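Local coordinates for protein glycosyl transferase (Staphylococcus aureus, PDB 5U02) that belongs to the glycosyl transferases and joins a helical linker region to beta-rich C-terminal domains, at residues 77-82 with 130-135; 106-111 with 118-123; 82-87 with 97-102; 32-37 with 64-69. All blocks are in the same frame, centred on the assembly; numbering follows the deposited sequence.

Contact 1 of 4, residues 77-82 with 130-135; sequences VMSKLR and EGIDIA
The turn leading into helix 82-89 meets strand 129-132, with the CA atoms of Ser79 and Ile132 5.0 Å apart. This strand borders a small antiparallel sheet and carries a G1 beta bulge, in which Gly131, with positive phi, and Ile132 both face Leu118. Ser79 is the polar link across the contact: its OG accepts the backbone N-H of Asp133 in an almost straight bond, Asp133 N to Ser79 OG 2.9 Å with 175° at the hydrogen. Ser79 OG sits between its own backbone N and carbonyl carbon (chi1 54°), which turns it to the strand, and it also lies 3.4 Å from Asp133 CB. The Ser79 CB itself rests 3.4 Å from Gly131 O. Beside this bond, the CG2 branch of Ile132 packs on the start of the Lys80 side chain, 3.6 Å from Lys80 CA; the rest of the lysine chain then leads away from the strand. Ile132 also touches Ile120 of the neighbouring strand. The turn is tied further by Lys80 O, which is hydrogen-bonded to Tyr103 OH. On the other flank, the extended Arg82 chain runs back beside the turn, so that one guanidinium face lies over Ser79 CA. Arg82 NE makes a weak hydrogen bond to Asp74 O. Its NH1 approaches the strand carbonyls without a hydrogen bond, and Glu130 O lies at the guanidinium edge, 3.6 Å from Arg82 NH1.

Contact 2 of 4, residues 106-111 with 118-123; sequences GQYYRF and LNIQFN
Gln121 N donates to Arg110 O over 3.0 Å, the shorter of two backbone bonds that pair these residues in the beta hairpin of strands 110-114 and 117-121. The return bond runs from Arg110 N to Gln121 O (3.1 Å). Next along the ladder, Phe111 and Ile120 form a non-hydrogen-bonded pair, and Phe111 CA makes a CA-H...O contact with Asn119 O. The residues before the first strand supply most of the side-chain packing. Ile120 CD1 lies over one face of the Tyr108 ring, a CH-pi contact 3.6 Å from the ring centroid, while Leu118 CD2 reaches the phenol end and Phe122 CE1 meets the ring edge. The Tyr108 hydroxyl is hydrogen-bonded to Met161 O. Ile120 CG2 also sits over the centre of the Phe122 ring, so this one isoleucine serves two aromatic rings. On the side of Arg110 and Gln121, the extended glutamine chain runs alongside Tyr109. Its NE2 is bonded to Glu126 O, and its OE1 lies in the plane of the tyrosine ring, with Gln121 OE1 3.4 Å from Tyr109 CE2.

Contact 3 of 4, residues 82-87 with 97-102; sequences RPLLHY and RTVEES
Apolar packing carries the meeting of helix 82-89 with helix 93-105, and Val99 stands at its centre. The two form an antiparallel helical hairpin, their segment axes 165° apart in direction and approaching to 9.8 Å. The two methyls of Val99 divide the facing helix between them. Val99 CG1, anti to the backbone N (chi1 171°), meets Leu84 CD2 at 3.9 Å and Pro83 CB at 4.0 Å. Val99 CG2 turns to the tyrosine, where it lies 3.6 Å from Tyr87 CE2 in an oblique approach to the ring. Pro83 sits in the first turn of its helix, and its CB lies equally far from both valine methyls. A second kind of contact joins an aliphatic branch to the stem of an acid: Leu84 CD2 touches Glu100 CG at 3.6 Å, the two side chains crossing at about a right angle. The Glu100 chain is extended beyond CG and leads its carboxylate away from the leucine, where OE1 accepts a hydrogen bond from Ser47 N and OE2 a weak one from Gly45 N. No hydrogen bond joins the two segments; polar links instead lie within a helix, as from Ser102 OG to Thr98 O, or lead to other parts of the chain. Shape and burial thus hold this hairpin together, while the Glu100 carboxylate finds its partners in backbone N-H groups elsewhere in the helical region, one of them weakly.

Contact 4 of 4, residues 32-37 with 64-69; sequences EFLNRH and DFIQAV
The Phe65 ring reaches across from helix 56-68 and meets three side chains of helix 23-40, each in a different way. Within this helical region the two segments run in directions 152° apart, and their axes come no closer than 13.3 Å, a separation spanned by large side chains. The Phe65 and His37 side chains run past one another head to tail and form an offset edge-to-face pair: the edge of the phenylalanine turns to the imidazole face, with centroids 5.7 Å apart and planes at 76°. Both aromatic residues have CG anti to the backbone N (chi1 155° for Phe65), which projects the rings into the gap between the helices. Leu34 points back at Phe65 and places CD2 3.9 Å from Phe65 CZ. Phe33 approaches more loosely, its CE2 lying at the edge of the Phe65 ring, 4.2 Å from Phe65 CZ. The same CD2 of Leu34 lies 3.9 Å from Ile66 CD1, while the other branch is directed to Val69, with Leu34 CD1 4.4 Å from Val69 CG1. Met9 of helix 2-17 touches Phe33, His37 and Phe65, and Leu85 of helix 82-89 packs on Ile66, so further helices join this core. With no hydrogen bond between the segments, the contact rests on apolar and aromatic packing, in which His37 takes part through its ring face.

How the contacts relate
All four contacts lie on the same side of the chain's centre, in the helical region and the small sheet that follows it. Contacts 1 and 2 meet within that sheet, where Ile132 N lies 2.8 Å from Leu118 O and Gly131 N 2.8 Å from Asn119 OD1. Contact 3 shares Arg82 with contact 1 and touches contact 2 where Tyr108 and Phe122 pack on Ser102; its centre is about 11 Å from each of theirs. Contact 4 lies farthest from the chain's centre, among the helices, joined to contact 1 by Asn35 OD1 and Met78 N, 3.0 Å apart, and to contact 3 through Ile66 and Leu85. Its nearest atoms remain about 15 Å from contact 2.

Contact 1 of 4, residues 77-82 with 130-135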
# COMPACT_ATOMS: atom_id res chain seq x y z
N VAL A 77 -5.00 -3.83 38.38
CA VAL A 77 -5.35 -5.00 37.58
C VAL A 77 -5.18 -4.67 36.10
O VAL A 77 -5.08 -3.51 35.70
CB VAL A 77 -6.78 -5.48 37.89
CG1 VAL A 77 -6.92 -5.80 39.38
CG2 VAL A 77 -7.81 -4.46 37.46
N MET A 78 -5.14 -5.73 35.28
CA MET A 78 -5.02 -5.56 33.83
C MET A 78 -6.11 -4.64 33.30
O MET A 78 -7.28 -4.79 33.65
CB MET A 78 -5.09 -6.93 33.14
CG MET A 78 -3.93 -7.85 33.49
SD MET A 78 -4.18 -9.52 32.88
CE MET A 78 -4.83 -9.20 31.24
N SER A 79 -5.71 -3.70 32.44
CA SER A 79 -6.57 -2.56 32.11
C SER A 79 -7.89 -3.00 31.50
O SER A 79 -8.93 -2.38 31.76
CB SER A 79 -5.83 -1.61 31.16
OG SER A 79 -5.35 -2.30 30.02
N LYS A 80 -7.89 -4.06 30.70
CA LYS A 80 -9.11 -4.45 30.00
C LYS A 80 -10.15 -5.07 30.92
O LYS A 80 -11.27 -5.33 30.46
CB LYS A 80 -8.76 -5.41 28.85
CG LYS A 80 -8.76 -6.89 29.20
CD LYS A 80 -7.97 -7.68 28.17
CE LYS A 80 -8.63 -9.02 27.85
NZ LYS A 80 -9.78 -8.84 26.90
N LEU A 81 -9.84 -5.29 32.19
CA LEU A 81 -10.80 -5.85 33.13
C LEU A 81 -11.59 -4.80 33.90
O LEU A 81 -12.64 -5.12 34.46
CB LEU A 81 -10.08 -6.77 34.13
CG LEU A 81 -9.50 -8.04 33.51
CD1 LEU A 81 -8.53 -8.71 34.47
CD2 LEU A 81 -10.61 -8.99 33.12
N ARG A 82 -11.10 -3.56 33.94
CA ARG A 82 -11.81 -2.49 34.65
C ARG A 82 -13.28 -2.37 34.27
O ARG A 82 -14.11 -2.20 35.18
CB ARG A 82 -11.09 -1.15 34.42
CG ARG A 82 -9.68 -1.11 35.00
CD ARG A 82 -8.83 -0.01 34.37
NE ARG A 82 -7.42 -0.18 34.71
CZ ARG A 82 -6.42 0.49 34.14
NH1 ARG A 82 -6.66 1.37 33.19
NH2 ARG A 82 -5.17 0.26 34.53
N GLU A 130 -10.96 4.46 30.37
CA GLU A 130 -9.85 5.03 29.62
C GLU A 130 -8.57 4.23 29.86
O GLU A 130 -8.35 3.69 30.95
CB GLU A 130 -9.64 6.50 30.00
CG GLU A 130 -10.96 7.25 30.22
CD GLU A 130 -10.88 8.73 29.86
OE1 GLU A 130 -11.35 9.56 30.67
OE2 GLU A 130 -10.36 9.06 28.78
N GLY A 131 -7.73 4.16 28.83
CA GLY A 131 -6.41 3.56 28.94
C GLY A 131 -6.38 2.05 28.87
O GLY A 131 -5.68 1.41 29.66
N ILE A 132 -7.11 1.46 27.93
CA ILE A 132 -7.22 0.01 27.82
C ILE A 132 -6.17 -0.49 26.84
O ILE A 132 -6.17 -0.11 25.67
CB ILE A 132 -8.64 -0.40 27.38
CG1 ILE A 132 -9.68 0.28 28.27
CG2 ILE A 132 -8.79 -1.91 27.41
CD1 ILE A 132 -11.11 -0.11 27.95
N ASP A 133 -5.28 -1.36 27.32
CA ASP A 133 -4.22 -1.91 26.49
C ASP A 133 -4.80 -2.72 25.33
O ASP A 133 -5.93 -3.20 25.38
CB ASP A 133 -3.29 -2.80 27.32
CG ASP A 133 -2.23 -2.00 28.07
OD1 ASP A 133 -2.14 -0.78 27.86
OD2 ASP A 133 -1.49 -2.61 28.87
N ILE A 134 -4.00 -2.85 24.27
CA ILE A 134 -4.39 -3.61 23.08
C ILE A 134 -3.58 -4.90 23.07
O ILE A 134 -2.35 -4.88 22.90
CB ILE A 134 -4.19 -2.82 21.79
CG1 ILE A 134 -4.84 -1.44 21.91
CG2 ILE A 134 -4.77 -3.58 20.61
CD1 ILE A 134 -5.06 -0.77 20.56
N ALA A 135 -4.27 -6.03 23.23
CA ALA A 135 -3.64 -7.34 23.22
C ALA A 135 -3.32 -7.78 21.79
O ALA A 135 -3.81 -7.21 20.82
CB ALA A 135 -4.53 -8.37 23.92

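Contact 2 of 4, residues 106-111 with 118-123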
# COMPACT_ATOMS: atom_id res chain seq x y z
N GLY A 106 -13.88 -5.58 18.18
CA GLY A 106 -13.45 -4.20 18.19
C GLY A 106 -14.52 -3.27 17.68
O GLY A 106 -14.24 -2.35 16.90
N GLN A 107 -15.75 -3.50 18.12
CA GLN A 107 -16.93 -2.71 17.75
C GLN A 107 -17.47 -2.13 19.05
O GLN A 107 -18.13 -2.83 19.84
CB GLN A 107 -17.96 -3.58 17.03
CG GLN A 107 -19.41 -3.15 17.13
CD GLN A 107 -19.81 -2.21 16.02
OE1 GLN A 107 -19.92 -2.62 14.86
NE2 GLN A 107 -20.04 -0.96 16.37
N TYR A 108 -17.16 -0.86 19.28
CA TYR A 108 -17.61 -0.14 20.46
C TYR A 108 -18.63 0.91 20.04
O TYR A 108 -18.59 1.42 18.92
CB TYR A 108 -16.43 0.50 21.17
CG TYR A 108 -15.27 -0.45 21.37
CD1 TYR A 108 -15.32 -1.44 22.34
CD2 TYR A 108 -14.14 -0.40 20.56
CE1 TYR A 108 -14.28 -2.33 22.52
CE2 TYR A 108 -13.09 -1.29 20.73
CZ TYR A 108 -13.17 -2.25 21.71
OH TYR A 108 -12.14 -3.15 21.90
N TYR A 109 -19.57 1.20 20.94
CA TYR A 109 -20.52 2.27 20.68
C TYR A 109 -19.79 3.58 20.39
O TYR A 109 -20.05 4.24 19.39
CB TYR A 109 -21.47 2.42 21.87
CG TYR A 109 -22.39 3.62 21.79
CD1 TYR A 109 -23.55 3.58 21.03
CD2 TYR A 109 -22.10 4.79 22.49
CE1 TYR A 109 -24.39 4.68 20.95
CE2 TYR A 109 -22.93 5.88 22.42
CZ TYR A 109 -24.07 5.82 21.65
OH TYR A 109 -24.90 6.91 21.58
N ARG A 110 -18.84 3.93 21.26
CA ARG A 110 -17.97 5.09 21.07
C ARG A 110 -16.57 4.71 21.53
O ARG A 110 -16.42 3.96 22.50
CB ARG A 110 -18.48 6.30 21.85
CG ARG A 110 -18.90 7.48 20.99
CD ARG A 110 -20.24 7.24 20.32
NE ARG A 110 -20.47 8.15 19.21
CZ ARG A 110 -21.49 8.06 18.35
NH1 ARG A 110 -22.37 7.08 18.49
NH2 ARG A 110 -21.61 8.93 17.37
N PHE A 111 -15.56 5.23 20.84
CA PHE A 111 -14.18 4.96 21.21
C PHE A 111 -13.26 5.90 20.45
O PHE A 111 -13.67 6.56 19.49
CB PHE A 111 -13.79 3.50 20.94
CG PHE A 111 -13.33 3.24 19.53
CD1 PHE A 111 -14.25 3.06 18.51
CD2 PHE A 111 -11.98 3.19 19.22
CE1 PHE A 111 -13.83 2.83 17.21
CE2 PHE A 111 -11.56 2.96 17.92
CZ PHE A 111 -12.49 2.78 16.92
N LEU A 118 -6.90 2.37 24.26
CA LEU A 118 -8.31 2.60 23.95
C LEU A 118 -9.02 3.33 25.09
O LEU A 118 -8.80 3.04 26.27
CB LEU A 118 -9.01 1.28 23.66
CG LEU A 118 -9.20 0.88 22.20
CD1 LEU A 118 -7.95 1.17 21.39
CD2 LEU A 118 -9.55 -0.60 22.10
N ASN A 119 -9.88 4.28 24.71
CA ASN A 119 -10.86 4.87 25.61
C ASN A 119 -12.24 4.54 25.05
O ASN A 119 -12.58 4.95 23.94
CB ASN A 119 -10.68 6.39 25.73
CG ASN A 119 -9.31 6.77 26.26
OD1 ASN A 119 -8.58 5.92 26.78
ND2 ASN A 119 -8.96 8.04 26.15
N ILE A 120 -13.03 3.78 25.82
CA ILE A 120 -14.23 3.14 25.30
C ILE A 120 -15.44 3.52 26.14
O ILE A 120 -15.39 3.45 27.37
CB ILE A 120 -14.08 1.60 25.28
CG1 ILE A 120 -12.89 1.19 24.41
CG2 ILE A 120 -15.36 0.96 24.78
CD1 ILE A 120 -12.50 -0.27 24.57
N GLN A 121 -16.52 3.92 25.47
CA GLN A 121 -17.86 3.96 26.06
C GLN A 121 -18.68 2.87 25.38
O GLN A 121 -18.88 2.92 24.16
CB GLN A 121 -18.51 5.33 25.91
CG GLN A 121 -20.01 5.31 26.24
CD GLN A 121 -20.77 6.56 25.76
OE1 GLN A 121 -20.64 6.97 24.62
NE2 GLN A 121 -21.58 7.14 26.65
N PHE A 122 -19.15 1.89 26.16
CA PHE A 122 -19.71 0.69 25.56
C PHE A 122 -21.17 0.85 25.16
O PHE A 122 -21.62 0.17 24.23
CB PHE A 122 -19.55 -0.49 26.52
CG PHE A 122 -18.13 -0.97 26.66
CD1 PHE A 122 -17.58 -1.87 25.76
CD2 PHE A 122 -17.34 -0.50 27.69
CE1 PHE A 122 -16.27 -2.30 25.89
CE2 PHE A 122 -16.03 -0.93 27.84
CZ PHE A 122 -15.49 -1.82 26.94
N ASN A 123 -21.91 1.73 25.82
CA ASN A 123 -23.30 1.99 25.47
C ASN A 123 -23.62 3.45 25.72
O ASN A 123 -22.88 4.16 26.41
CB ASN A 123 -24.26 1.08 26.25
CG ASN A 123 -24.56 -0.23 25.52
OD1 ASN A 123 -25.37 -0.26 24.59
ND2 ASN A 123 -23.90 -1.30 25.94

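Contact 3 of 4, residues 82-87 with 97-102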
# COMPACT_ATOMS: atom_id res chain seq x y z
N ARG A 82 -11.10 -3.56 33.94
CA ARG A 82 -11.81 -2.49 34.65
C ARG A 82 -13.28 -2.37 34.27
O ARG A 82 -14.11 -2.20 35.18
CB ARG A 82 -11.09 -1.15 34.42
CG ARG A 82 -9.68 -1.11 35.00
CD ARG A 82 -8.83 -0.01 34.37
NE ARG A 82 -7.42 -0.18 34.71
CZ ARG A 82 -6.42 0.49 34.14
NH1 ARG A 82 -6.66 1.37 33.19
NH2 ARG A 82 -5.17 0.26 34.53
N PRO A 83 -13.69 -2.43 32.99
CA PRO A 83 -15.13 -2.42 32.70
C PRO A 83 -15.88 -3.62 33.26
O PRO A 83 -17.02 -3.45 33.73
CB PRO A 83 -15.18 -2.37 31.17
CG PRO A 83 -13.86 -1.80 30.76
CD PRO A 83 -12.88 -2.33 31.76
N LEU A 84 -15.28 -4.81 33.25
CA LEU A 84 -15.99 -5.99 33.72
C LEU A 84 -16.11 -6.01 35.24
O LEU A 84 -17.10 -6.50 35.78
CB LEU A 84 -15.31 -7.25 33.20
CG LEU A 84 -15.21 -7.32 31.68
CD1 LEU A 84 -13.96 -8.06 31.21
CD2 LEU A 84 -16.46 -7.96 31.12
N LEU A 85 -15.10 -5.51 35.94
CA LEU A 85 -15.22 -5.35 37.39
C LEU A 85 -16.32 -4.35 37.73
O LEU A 85 -17.07 -4.55 38.69
CB LEU A 85 -13.90 -4.88 38.00
CG LEU A 85 -12.68 -5.80 37.92
CD1 LEU A 85 -11.43 -5.09 38.44
CD2 LEU A 85 -12.94 -7.07 38.71
N HIS A 86 -16.45 -3.28 36.94
CA HIS A 86 -17.44 -2.25 37.22
C HIS A 86 -18.85 -2.78 37.00
O HIS A 86 -19.72 -2.65 37.88
CB HIS A 86 -17.15 -1.02 36.36
CG HIS A 86 -18.33 -0.13 36.14
ND1 HIS A 86 -19.26 -0.36 35.15
CD2 HIS A 86 -18.72 1.00 36.77
CE1 HIS A 86 -20.18 0.59 35.19
NE2 HIS A 86 -19.88 1.43 36.16
N TYR A 87 -19.11 -3.38 35.84
CA TYR A 87 -20.43 -3.96 35.59
C TYR A 87 -20.70 -5.20 36.42
O TYR A 87 -21.85 -5.63 36.51
CB TYR A 87 -20.60 -4.28 34.10
CG TYR A 87 -20.53 -3.07 33.20
CD1 TYR A 87 -21.45 -2.03 33.33
CD2 TYR A 87 -19.56 -2.97 32.22
CE1 TYR A 87 -21.39 -0.92 32.51
CE2 TYR A 87 -19.49 -1.87 31.40
CZ TYR A 87 -20.41 -0.85 31.54
OH TYR A 87 -20.33 0.24 30.72
N ARG A 97 -21.90 -8.30 28.89
CA ARG A 97 -21.72 -9.01 27.63
C ARG A 97 -21.26 -8.06 26.54
O ARG A 97 -20.31 -8.37 25.81
CB ARG A 97 -23.01 -9.73 27.23
CG ARG A 97 -22.84 -10.61 26.01
CD ARG A 97 -24.10 -11.40 25.67
NE ARG A 97 -25.31 -10.62 25.89
CZ ARG A 97 -26.23 -10.91 26.81
NH1 ARG A 97 -26.10 -11.97 27.60
NH2 ARG A 97 -27.30 -10.13 26.93
N THR A 98 -21.89 -6.88 26.45
CA THR A 98 -21.48 -5.88 25.47
C THR A 98 -19.97 -5.66 25.50
O THR A 98 -19.33 -5.60 24.45
CB THR A 98 -22.22 -4.56 25.72
OG1 THR A 98 -23.63 -4.75 25.56
CG2 THR A 98 -21.74 -3.49 24.76
N VAL A 99 -19.38 -5.58 26.70
CA VAL A 99 -17.93 -5.40 26.81
C VAL A 99 -17.19 -6.61 26.25
O VAL A 99 -16.34 -6.48 25.36
CB VAL A 99 -17.53 -5.12 28.27
CG1 VAL A 99 -16.01 -5.15 28.41
CG2 VAL A 99 -18.07 -3.77 28.72
N GLU A 100 -17.48 -7.79 26.79
CA GLU A 100 -16.88 -9.02 26.27
C GLU A 100 -17.17 -9.18 24.79
O GLU A 100 -16.27 -9.54 24.01
CB GLU A 100 -17.40 -10.23 27.04
CG GLU A 100 -16.83 -10.36 28.42
CD GLU A 100 -17.11 -11.73 28.99
OE1 GLU A 100 -18.03 -12.39 28.47
OE2 GLU A 100 -16.41 -12.14 29.93
N GLU A 101 -18.41 -8.92 24.37
CA GLU A 101 -18.68 -8.80 22.95
C GLU A 101 -17.82 -7.72 22.32
O GLU A 101 -17.21 -7.95 21.27
CB GLU A 101 -20.16 -8.53 22.68
CG GLU A 101 -21.10 -9.61 23.19
CD GLU A 101 -22.51 -9.49 22.62
OE1 GLU A 101 -23.23 -10.51 22.64
OE2 GLU A 101 -22.88 -8.40 22.16
N SER A 102 -17.73 -6.54 22.93
CA SER A 102 -16.99 -5.46 22.27
C SER A 102 -15.52 -5.81 22.05
O SER A 102 -14.92 -5.36 21.06
CB SER A 102 -17.12 -4.14 23.04
OG SER A 102 -18.44 -3.63 23.02

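Contact 4 of 4, residues 32-37 with 64-69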
# COMPACT_ATOMS: atom_id res chain seq x y z
N GLU A 32 -3.01 -9.68 41.32
CA GLU A 32 -2.57 -10.85 40.57
C GLU A 32 -3.58 -11.98 40.65
O GLU A 32 -3.66 -12.80 39.73
CB GLU A 32 -1.22 -11.34 41.09
CG GLU A 32 -0.17 -10.24 41.22
CD GLU A 32 1.07 -10.51 40.38
OE1 GLU A 32 0.91 -10.77 39.17
OE2 GLU A 32 2.18 -10.44 40.95
N PHE A 33 -4.35 -12.04 41.74
CA PHE A 33 -5.36 -13.07 41.89
C PHE A 33 -6.44 -12.96 40.81
O PHE A 33 -6.84 -13.98 40.24
CB PHE A 33 -5.96 -13.00 43.30
CG PHE A 33 -7.28 -13.70 43.45
CD1 PHE A 33 -7.42 -15.02 43.08
CD2 PHE A 33 -8.38 -13.03 43.97
CE1 PHE A 33 -8.63 -15.66 43.21
CE2 PHE A 33 -9.59 -13.67 44.11
CZ PHE A 33 -9.72 -14.98 43.73
N LEU A 34 -6.92 -11.75 40.51
CA LEU A 34 -7.98 -11.64 39.51
C LEU A 34 -7.49 -11.37 38.10
O LEU A 34 -8.30 -11.40 37.17
CB LEU A 34 -9.02 -10.57 39.86
CG LEU A 34 -9.67 -10.69 41.24
CD1 LEU A 34 -8.89 -9.98 42.33
CD2 LEU A 34 -11.14 -10.27 41.22
N ASN A 35 -6.21 -11.08 37.91
CA ASN A 35 -5.70 -11.15 36.55
C ASN A 35 -5.79 -12.59 36.06
O ASN A 35 -6.24 -12.86 34.95
CB ASN A 35 -4.27 -10.62 36.50
CG ASN A 35 -4.19 -9.13 36.79
OD1 ASN A 35 -5.16 -8.39 36.61
ND2 ASN A 35 -3.02 -8.68 37.25
N ARG A 36 -5.44 -13.53 36.93
CA ARG A 36 -5.38 -14.93 36.53
C ARG A 36 -6.77 -15.54 36.41
O ARG A 36 -7.07 -16.23 35.43
CB ARG A 36 -4.55 -15.73 37.52
CG ARG A 36 -3.09 -16.01 37.15
CD ARG A 36 -2.75 -17.37 37.69
NE ARG A 36 -2.86 -17.44 39.13
CZ ARG A 36 -3.68 -18.25 39.77
NH1 ARG A 36 -4.49 -19.03 39.07
NH2 ARG A 36 -3.70 -18.26 41.12
N HIS A 37 -7.61 -15.32 37.43
CA HIS A 37 -8.94 -15.92 37.49
C HIS A 37 -9.80 -15.49 36.30
O HIS A 37 -10.52 -16.32 35.71
CB HIS A 37 -9.59 -15.54 38.82
CG HIS A 37 -11.08 -15.68 38.85
ND1 HIS A 37 -11.73 -16.85 39.16
CD2 HIS A 37 -12.05 -14.76 38.63
CE1 HIS A 37 -13.04 -16.66 39.12
NE2 HIS A 37 -13.26 -15.39 38.80
N ASP A 64 -21.73 -10.15 43.85
CA ASP A 64 -21.43 -10.20 45.28
C ASP A 64 -19.97 -10.53 45.53
O ASP A 64 -19.37 -10.03 46.50
CB ASP A 64 -22.34 -11.23 45.97
CG ASP A 64 -22.47 -10.99 47.46
OD1 ASP A 64 -23.40 -11.57 48.08
OD2 ASP A 64 -21.67 -10.22 48.03
N PHE A 65 -19.36 -11.36 44.68
CA PHE A 65 -17.94 -11.65 44.80
C PHE A 65 -17.10 -10.42 44.47
O PHE A 65 -16.21 -10.04 45.24
CB PHE A 65 -17.58 -12.85 43.91
CG PHE A 65 -16.14 -12.90 43.48
CD1 PHE A 65 -15.81 -12.92 42.14
CD2 PHE A 65 -15.11 -12.93 44.42
CE1 PHE A 65 -14.49 -12.98 41.73
CE2 PHE A 65 -13.79 -12.98 44.01
CZ PHE A 65 -13.48 -13.00 42.67
N ILE A 66 -17.36 -9.79 43.32
CA ILE A 66 -16.63 -8.58 42.96
C ILE A 66 -16.98 -7.42 43.88
O ILE A 66 -16.19 -6.47 44.01
CB ILE A 66 -16.88 -8.24 41.47
CG1 ILE A 66 -16.41 -9.39 40.58
CG2 ILE A 66 -16.16 -6.97 41.05
CD1 ILE A 66 -14.92 -9.64 40.64
N GLN A 67 -18.12 -7.47 44.56
CA GLN A 67 -18.42 -6.46 45.57
C GLN A 67 -17.44 -6.52 46.74
O GLN A 67 -17.21 -5.51 47.41
CB GLN A 67 -19.86 -6.61 46.08
CG GLN A 67 -20.87 -5.74 45.37
CD GLN A 67 -22.29 -6.27 45.48
OE1 GLN A 67 -22.58 -7.11 46.33
NE2 GLN A 67 -23.17 -5.79 44.62
N ALA A 68 -16.86 -7.70 46.99
CA ALA A 68 -15.98 -7.87 48.14
C ALA A 68 -14.60 -7.26 47.93
O ALA A 68 -13.94 -6.93 48.92
CB ALA A 68 -15.83 -9.36 48.46
N VAL A 69 -14.16 -7.10 46.69
CA VAL A 69 -12.84 -6.53 46.43
C VAL A 69 -12.98 -5.02 46.32
O VAL A 69 -13.92 -4.52 45.69
CB VAL A 69 -12.19 -7.14 45.17
CG1 VAL A 69 -11.65 -8.52 45.48
CG2 VAL A 69 -13.19 -7.21 44.04